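Local coordinates for possible transcriptional regulator, ArsR family protein (PDB 2OQG) that probably acts as a DNA-binding transcription factor of the ArsR family, built on a winged helix-turn-helix fold, at residues T22-L27 with H54-L58; L30-S36 with I73-A77. All coordinates share one frame; numbering follows the deposited sequence.

Contact 1: T22-L27 with H54-L58; sequences TRWEIL and HLNAL
R23 and H54 face each other where helix segments 22-27 and 54-58 cross, their axes passing 10.8 Å apart at a steep crossing angle of -78°. The fold is a winged helix-turn-helix, and helix 48-60 occupies the place of its recognition helix, packed across helix 21-32, which comes earlier in the chain. On one flank the contact is polar. R23 NH1 donates to H54 ND1 at 3.1 Å, reaching the imidazole edge in its ring plane, although the bond is bent (148°). The arginine chain turns at its third torsion (chi3 -73°), which brings the guanidinium back to the ring, while NE and NH2 are bound to the backbone oxygens of A17 and A16. The bond to ND1 probably steadies the turn of the imidazole, and H54 also gathers apolar neighbours: T22 CG2 lies 3.8 Å from H54 NE2, and I26 CD1 3.7 Å from H54 CB. Replacing H54 by an alanine would take away the ring, and is likely to leave R23 NH1 without this acceptor and open a gap beside T22 CG2. Deeper in, the contact is wholly aliphatic. I26 CG2 sits between two leucines, 3.9 Å from L58 CD1 and 4.0 Å from L55 CD2. L40 also packs on I26, tying the first helix of the helix-turn-helix, 37-43, to this core, and V64 of the following strand touches both L27 and L58. The two methyls of L58 divide their contacts: CD1 meets L27 CD2 at 4.1 Å, whereas CD2 rests 4.1 Å from the aliphatic CD of R23.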
loop_
_atom_site.group_PDB
_atom_site.type_symbol
_atom_site.label_atom_id
_atom_site.label_comp_id
_atom_site.label_asym_id
_atom_site.label_seq_id
_atom_site.Cartn_x
_atom_site.Cartn_y
_atom_site.Cartn_z
ATOM N N THR A 22 -12.768 -22.486 2.264
ATOM C CA THR A 22 -12.353 -21.406 3.178
ATOM C C THR A 22 -11.340 -20.445 2.511
ATOM O O THR A 22 -11.409 -19.257 2.683
ATOM C CB THR A 22 -11.738 -21.980 4.438
ATOM O OG1 THR A 22 -12.688 -22.866 5.061
ATOM C CG2 THR A 22 -11.278 -20.857 5.440
ATOM N N ARG A 23 -10.378 -20.981 1.754
ATOM C CA ARG A 23 -9.432 -20.109 1.042
ATOM C C ARG A 23 -10.163 -19.267 -0.003
ATOM O O ARG A 23 -9.785 -18.137 -0.197
ATOM C CB ARG A 23 -8.242 -20.901 0.486
ATOM C CG ARG A 23 -7.317 -21.273 1.663
ATOM C CD ARG A 23 -5.984 -21.773 1.207
ATOM N NE ARG A 23 -6.022 -23.100 0.650
ATOM C CZ ARG A 23 -5.818 -24.220 1.350
ATOM N NH1 ARG A 23 -5.595 -24.155 2.667
ATOM N NH2 ARG A 23 -5.824 -25.403 0.735
ATOM N N TRP A 24 -11.201 -19.811 -0.673
ATOM C CA TRP A 24 -11.996 -18.989 -1.607
ATOM C C TRP A 24 -12.714 -17.859 -0.883
ATOM O O TRP A 24 -12.836 -16.753 -1.416
ATOM C CB TRP A 24 -13.005 -19.836 -2.386
ATOM C CG TRP A 24 -12.357 -20.516 -3.605
ATOM C CD1 TRP A 24 -12.045 -21.853 -3.753
ATOM C CD2 TRP A 24 -11.935 -19.868 -4.815
ATOM N NE1 TRP A 24 -11.451 -22.067 -4.970
ATOM C CE2 TRP A 24 -11.401 -20.878 -5.667
ATOM C CE3 TRP A 24 -11.937 -18.542 -5.249
ATOM C CZ2 TRP A 24 -10.851 -20.586 -6.928
ATOM C CZ3 TRP A 24 -11.441 -18.249 -6.512
ATOM C CH2 TRP A 24 -10.910 -19.273 -7.349
ATOM N N GLU A 25 -13.199 -18.158 0.318
ATOM C CA GLU A 25 -13.877 -17.162 1.181
ATOM C C GLU A 25 -12.902 -16.022 1.507
ATOM O O GLU A 25 -13.274 -14.841 1.487
ATOM C CB GLU A 25 -14.388 -17.782 2.501
ATOM C CG GLU A 25 -15.044 -19.170 2.399
ATOM C CD GLU A 25 -16.432 -19.141 1.784
ATOM O OE1 GLU A 25 -17.079 -18.070 1.806
ATOM O OE2 GLU A 25 -16.892 -20.198 1.286
ATOM N N ILE A 26 -11.653 -16.383 1.822
ATOM C CA ILE A 26 -10.612 -15.386 2.119
ATOM C C ILE A 26 -10.271 -14.591 0.871
ATOM O O ILE A 26 -10.188 -13.354 0.911
ATOM C CB ILE A 26 -9.352 -16.072 2.745
ATOM C CG1 ILE A 26 -9.670 -16.671 4.131
ATOM C CG2 ILE A 26 -8.098 -15.148 2.707
ATOM C CD1 ILE A 26 -8.563 -17.542 4.671
ATOM N N LEU A 27 -10.075 -15.297 -0.241
ATOM C CA LEU A 27 -9.693 -14.629 -1.482
ATOM C C LEU A 27 -10.766 -13.624 -1.884
ATOM O O LEU A 27 -10.445 -12.517 -2.323
ATOM C CB LEU A 27 -9.487 -15.642 -2.643
ATOM C CG LEU A 27 -8.141 -16.358 -2.499
ATOM C CD1 LEU A 27 -8.048 -17.518 -3.516
ATOM C CD2 LEU A 27 -6.904 -15.446 -2.741
ATOM N N HIS A 54 -3.480 -20.092 6.233
ATOM C CA HIS A 54 -4.094 -19.926 4.898
ATOM C C HIS A 54 -3.401 -18.762 4.172
ATOM O O HIS A 54 -3.118 -18.898 2.968
ATOM C CB HIS A 54 -5.566 -19.628 5.030
ATOM C CG HIS A 54 -6.415 -20.810 5.388
ATOM N ND1 HIS A 54 -6.329 -22.028 4.746
ATOM C CD2 HIS A 54 -7.382 -20.953 6.334
ATOM C CE1 HIS A 54 -7.204 -22.870 5.274
ATOM N NE2 HIS A 54 -7.857 -22.239 6.237
ATOM N N LEU A 55 -3.200 -17.633 4.859
ATOM C CA LEU A 55 -2.563 -16.470 4.216
ATOM C C LEU A 55 -1.156 -16.799 3.738
ATOM O O LEU A 55 -0.750 -16.411 2.643
ATOM C CB LEU A 55 -2.539 -15.261 5.094
ATOM C CG LEU A 55 -3.899 -14.634 5.321
ATOM C CD1 LEU A 55 -3.756 -13.640 6.481
ATOM C CD2 LEU A 55 -4.486 -13.964 4.006
ATOM N N ASN A 56 -0.415 -17.538 4.559
ATOM C CA ASN A 56 0.976 -17.891 4.184
ATOM C C ASN A 56 0.940 -18.753 2.929
ATOM O O ASN A 56 1.773 -18.561 2.004
ATOM C CB ASN A 56 1.694 -18.618 5.350
ATOM C CG ASN A 56 1.955 -17.688 6.511
ATOM O OD1 ASN A 56 1.868 -16.472 6.350
ATOM N ND2 ASN A 56 2.263 -18.247 7.705
ATOM N N ALA A 57 -0.005 -19.695 2.890
ATOM C CA ALA A 57 -0.106 -20.613 1.729
ATOM C C ALA A 57 -0.480 -19.804 0.501
ATOM O O ALA A 57 0.129 -19.987 -0.599
ATOM C CB ALA A 57 -1.122 -21.694 1.977
ATOM N N LEU A 58 -1.461 -18.906 0.673
ATOM C CA LEU A 58 -1.863 -18.043 -0.464
ATOM C C LEU A 58 -0.737 -17.117 -0.950
ATOM O O LEU A 58 -0.586 -16.896 -2.187
ATOM C CB LEU A 58 -3.122 -17.235 -0.123
ATOM C CG LEU A 58 -4.360 -18.078 0.109
ATOM C CD1 LEU A 58 -5.476 -17.198 0.711
ATOM C CD2 LEU A 58 -4.834 -18.752 -1.233
#

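Contact 2: L30-S36 with I73-A77; sequences LGRADQS and IRYRA. With ACY (acetic acid), chain F.
Q35 and Y75 form a single antiparallel bridge, a hydrogen-bonded pair that attaches the loop after helix 21-32 to strand 73-77 of the wing. Loop 33-36 thus stands where a winged-helix domain commonly has its short first strand. Q35 N gives to Y75 O (3.2 Å), and Y75 N returns the bond to Q35 O (2.8 Å). At the helix end the packing is close and buried. A77 N makes a nearly straight bond to L30 O (3.1 Å, 177°), the methyl of A77 fits against the backbone of G31, and L30 CB approaches A77 CB to 4.1 Å. L30 lies alongside Y75, its CD1 3.7 Å from Y75 CB. Toward S36 and R74, both partly exposed, the side chains interlock less. S36 meets strand 73-77 mainly through its CB, near I73 O, while its OG caps S39 N of the next helix; R74 lays its aliphatic chain along the backbone of D34 and Q35 and turns its guanidinium to E72. Between these ends D34 and R76 form a side-on salt bridge, R76 NE to D34 OD1 at 2.9 Å and R76 NH2 to D34 OD2 at 2.8 Å, with both oxygens met on their syn sides and the two planes 29° apart. A bend in the arginine chain (chi3 -57°) places this edge on the aspartate. R76 NH1 also binds O of an acetic acid molecule, probably from the crystallisation liquor, at 2.8 Å, and NH2 reaches its OXT. One buried guanidinium therefore holds two carboxyl groups in its plane; its single charge is shared between them, and would at most neutralise one if both are ionised. D34 probably orients the guanidinium so that its far edge can take a second anion.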
loop_
_atom_site.group_PDB
_atom_site.type_symbol
_atom_site.label_atom_id
_atom_site.label_comp_id
_atom_site.label_asym_id
_atom_site.label_seq_id
_atom_site.Cartn_x
_atom_site.Cartn_y
_atom_site.Cartn_z
ATOM N N LEU A 30 -10.486 -10.584 0.188
ATOM C CA LEU A 30 -9.267 -9.825 -0.133
ATOM C C LEU A 30 -9.227 -9.266 -1.540
ATOM O O LEU A 30 -8.406 -8.390 -1.827
ATOM C CB LEU A 30 -8.029 -10.687 0.098
ATOM C CG LEU A 30 -7.809 -11.191 1.526
ATOM C CD1 LEU A 30 -6.500 -12.003 1.598
ATOM C CD2 LEU A 30 -7.769 -10.049 2.539
ATOM N N GLY A 31 -10.091 -9.786 -2.398
ATOM C CA GLY A 31 -10.215 -9.257 -3.751
ATOM C C GLY A 31 -11.138 -8.048 -3.772
ATOM O O GLY A 31 -11.108 -7.285 -4.733
ATOM N N ARG A 32 -11.970 -7.916 -2.737
ATOM C CA ARG A 32 -12.923 -6.804 -2.591
ATOM C C ARG A 32 -12.269 -5.567 -1.970
ATOM O O ARG A 32 -12.456 -4.453 -2.457
ATOM C CB ARG A 32 -14.124 -7.250 -1.738
ATOM C CG ARG A 32 -15.113 -6.132 -1.380
ATOM C CD ARG A 32 -16.287 -6.613 -0.484
ATOM N NE ARG A 32 -15.901 -7.007 0.873
ATOM C CZ ARG A 32 -15.725 -6.170 1.896
ATOM N NH1 ARG A 32 -15.400 -6.641 3.093
ATOM N NH2 ARG A 32 -15.876 -4.860 1.742
ATOM N N ALA A 33 -11.495 -5.783 -0.907
ATOM C CA ALA A 33 -10.860 -4.707 -0.176
ATOM C C ALA A 33 -9.651 -5.285 0.523
ATOM O O ALA A 33 -9.763 -6.391 1.033
ATOM C CB ALA A 33 -11.798 -4.195 0.850
ATOM N N ASP A 34 -8.536 -4.552 0.576
ATOM C CA ASP A 34 -7.362 -4.970 1.409
ATOM C C ASP A 34 -7.792 -5.084 2.856
ATOM O O ASP A 34 -8.418 -4.133 3.369
ATOM C CB ASP A 34 -6.237 -3.920 1.409
ATOM C CG ASP A 34 -5.619 -3.647 0.051
ATOM O OD1 ASP A 34 -5.884 -4.371 -0.922
ATOM O OD2 ASP A 34 -4.847 -2.643 -0.017
ATOM N N GLN A 35 -7.455 -6.205 3.524
ATOM C CA GLN A 35 -7.907 -6.412 4.930
ATOM C C GLN A 35 -6.810 -7.016 5.756
ATOM O O GLN A 35 -5.971 -7.728 5.234
ATOM C CB GLN A 35 -9.159 -7.298 4.994
ATOM C CG GLN A 35 -10.326 -6.576 4.323
ATOM C CD GLN A 35 -11.544 -7.388 4.252
ATOM O OE1 GLN A 35 -12.083 -7.617 3.171
ATOM N NE2 GLN A 35 -11.996 -7.869 5.406
ATOM N N SER A 36 -6.854 -6.756 7.062
ATOM C CA SER A 36 -5.918 -7.376 7.941
ATOM C C SER A 36 -6.335 -8.781 8.295
ATOM O O SER A 36 -7.471 -9.204 8.100
ATOM C CB SER A 36 -5.808 -6.554 9.221
ATOM O OG SER A 36 -7.064 -6.526 9.920
ATOM N N ILE A 73 -0.505 -3.859 8.560
ATOM C CA ILE A 73 -0.356 -4.970 7.592
ATOM C C ILE A 73 -1.722 -5.455 7.133
ATOM O O ILE A 73 -2.562 -5.881 7.942
ATOM C CB ILE A 73 0.402 -6.202 8.144
ATOM C CG1 ILE A 73 1.851 -5.857 8.474
ATOM C CG2 ILE A 73 0.474 -7.332 7.074
ATOM C CD1 ILE A 73 2.512 -6.799 9.414
ATOM N N ARG A 74 -1.941 -5.358 5.823
ATOM C CA ARG A 74 -3.161 -5.849 5.230
ATOM C C ARG A 74 -2.794 -6.789 4.104
ATOM O O ARG A 74 -1.620 -6.889 3.754
ATOM C CB ARG A 74 -4.004 -4.713 4.700
ATOM C CG ARG A 74 -4.503 -3.761 5.836
ATOM C CD ARG A 74 -5.574 -2.827 5.331
ATOM N NE ARG A 74 -6.055 -1.962 6.409
ATOM C CZ ARG A 74 -5.403 -0.880 6.859
ATOM N NH1 ARG A 74 -4.234 -0.488 6.322
ATOM N NH2 ARG A 74 -5.924 -0.174 7.858
ATOM N N TYR A 75 -3.794 -7.463 3.544
ATOM C CA TYR A 75 -3.552 -8.445 2.468
ATOM C C TYR A 75 -4.442 -8.167 1.275
ATOM O O TYR A 75 -5.563 -7.629 1.436
ATOM C CB TYR A 75 -3.775 -9.863 2.984
ATOM C CG TYR A 75 -2.818 -10.196 4.076
ATOM C CD1 TYR A 75 -1.596 -10.752 3.775
ATOM C CD2 TYR A 75 -3.098 -9.870 5.443
ATOM C CE1 TYR A 75 -0.658 -11.061 4.789
ATOM C CE2 TYR A 75 -2.141 -10.156 6.466
ATOM C CZ TYR A 75 -0.936 -10.747 6.116
ATOM O OH TYR A 75 -0.029 -11.015 7.112
ATOM N N ARG A 76 -3.993 -8.581 0.084
ATOM C CA ARG A 76 -4.728 -8.232 -1.136
ATOM C C ARG A 76 -4.659 -9.465 -2.058
ATOM O O ARG A 76 -3.613 -10.067 -2.179
ATOM C CB ARG A 76 -4.080 -7.014 -1.837
ATOM C CG ARG A 76 -4.564 -6.725 -3.219
ATOM C CD ARG A 76 -3.704 -5.574 -3.752
ATOM N NE ARG A 76 -3.766 -4.396 -2.883
ATOM C CZ ARG A 76 -2.904 -3.373 -2.940
ATOM N NH1 ARG A 76 -1.910 -3.391 -3.830
ATOM N NH2 ARG A 76 -3.074 -2.321 -2.132
ATOM N N ALA A 77 -5.782 -9.853 -2.651
ATOM C CA ALA A 77 -5.806 -10.951 -3.636
ATOM C C ALA A 77 -5.284 -10.395 -4.945
ATOM O O ALA A 77 -5.626 -9.257 -5.340
ATOM C CB ALA A 77 -7.206 -11.498 -3.815
HETATM C C ACY F . -0.620 -0.004 -2.846
HETATM O O ACY F . -0.490 -0.938 -3.658
HETATM O OXT ACY F . -1.406 0.028 -1.871
HETATM C CH3 ACY F . 0.251 1.199 -3.048
#

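Helix 21-32 serves both contacts: its earlier turns meet helix 48-60 in contact 1, and its C-terminal end, with the loop that follows, meets the wing in contact 2. Their centres are 11 Å apart, and L55 joins them, with CD2 3.7 Å from L30 CD1 and CD1 3.8 Å from Y75 CE2. Contact 1 lies nearer the chain centre and relies on side chains alone, aliphatic inside and polar at a partly exposed flank. Contact 2 is more peripheral in the chain yet mostly buried in the tetramer, and adds backbone bonds and paired charges. W96 of the second subunit packs on both, against L27 and A77.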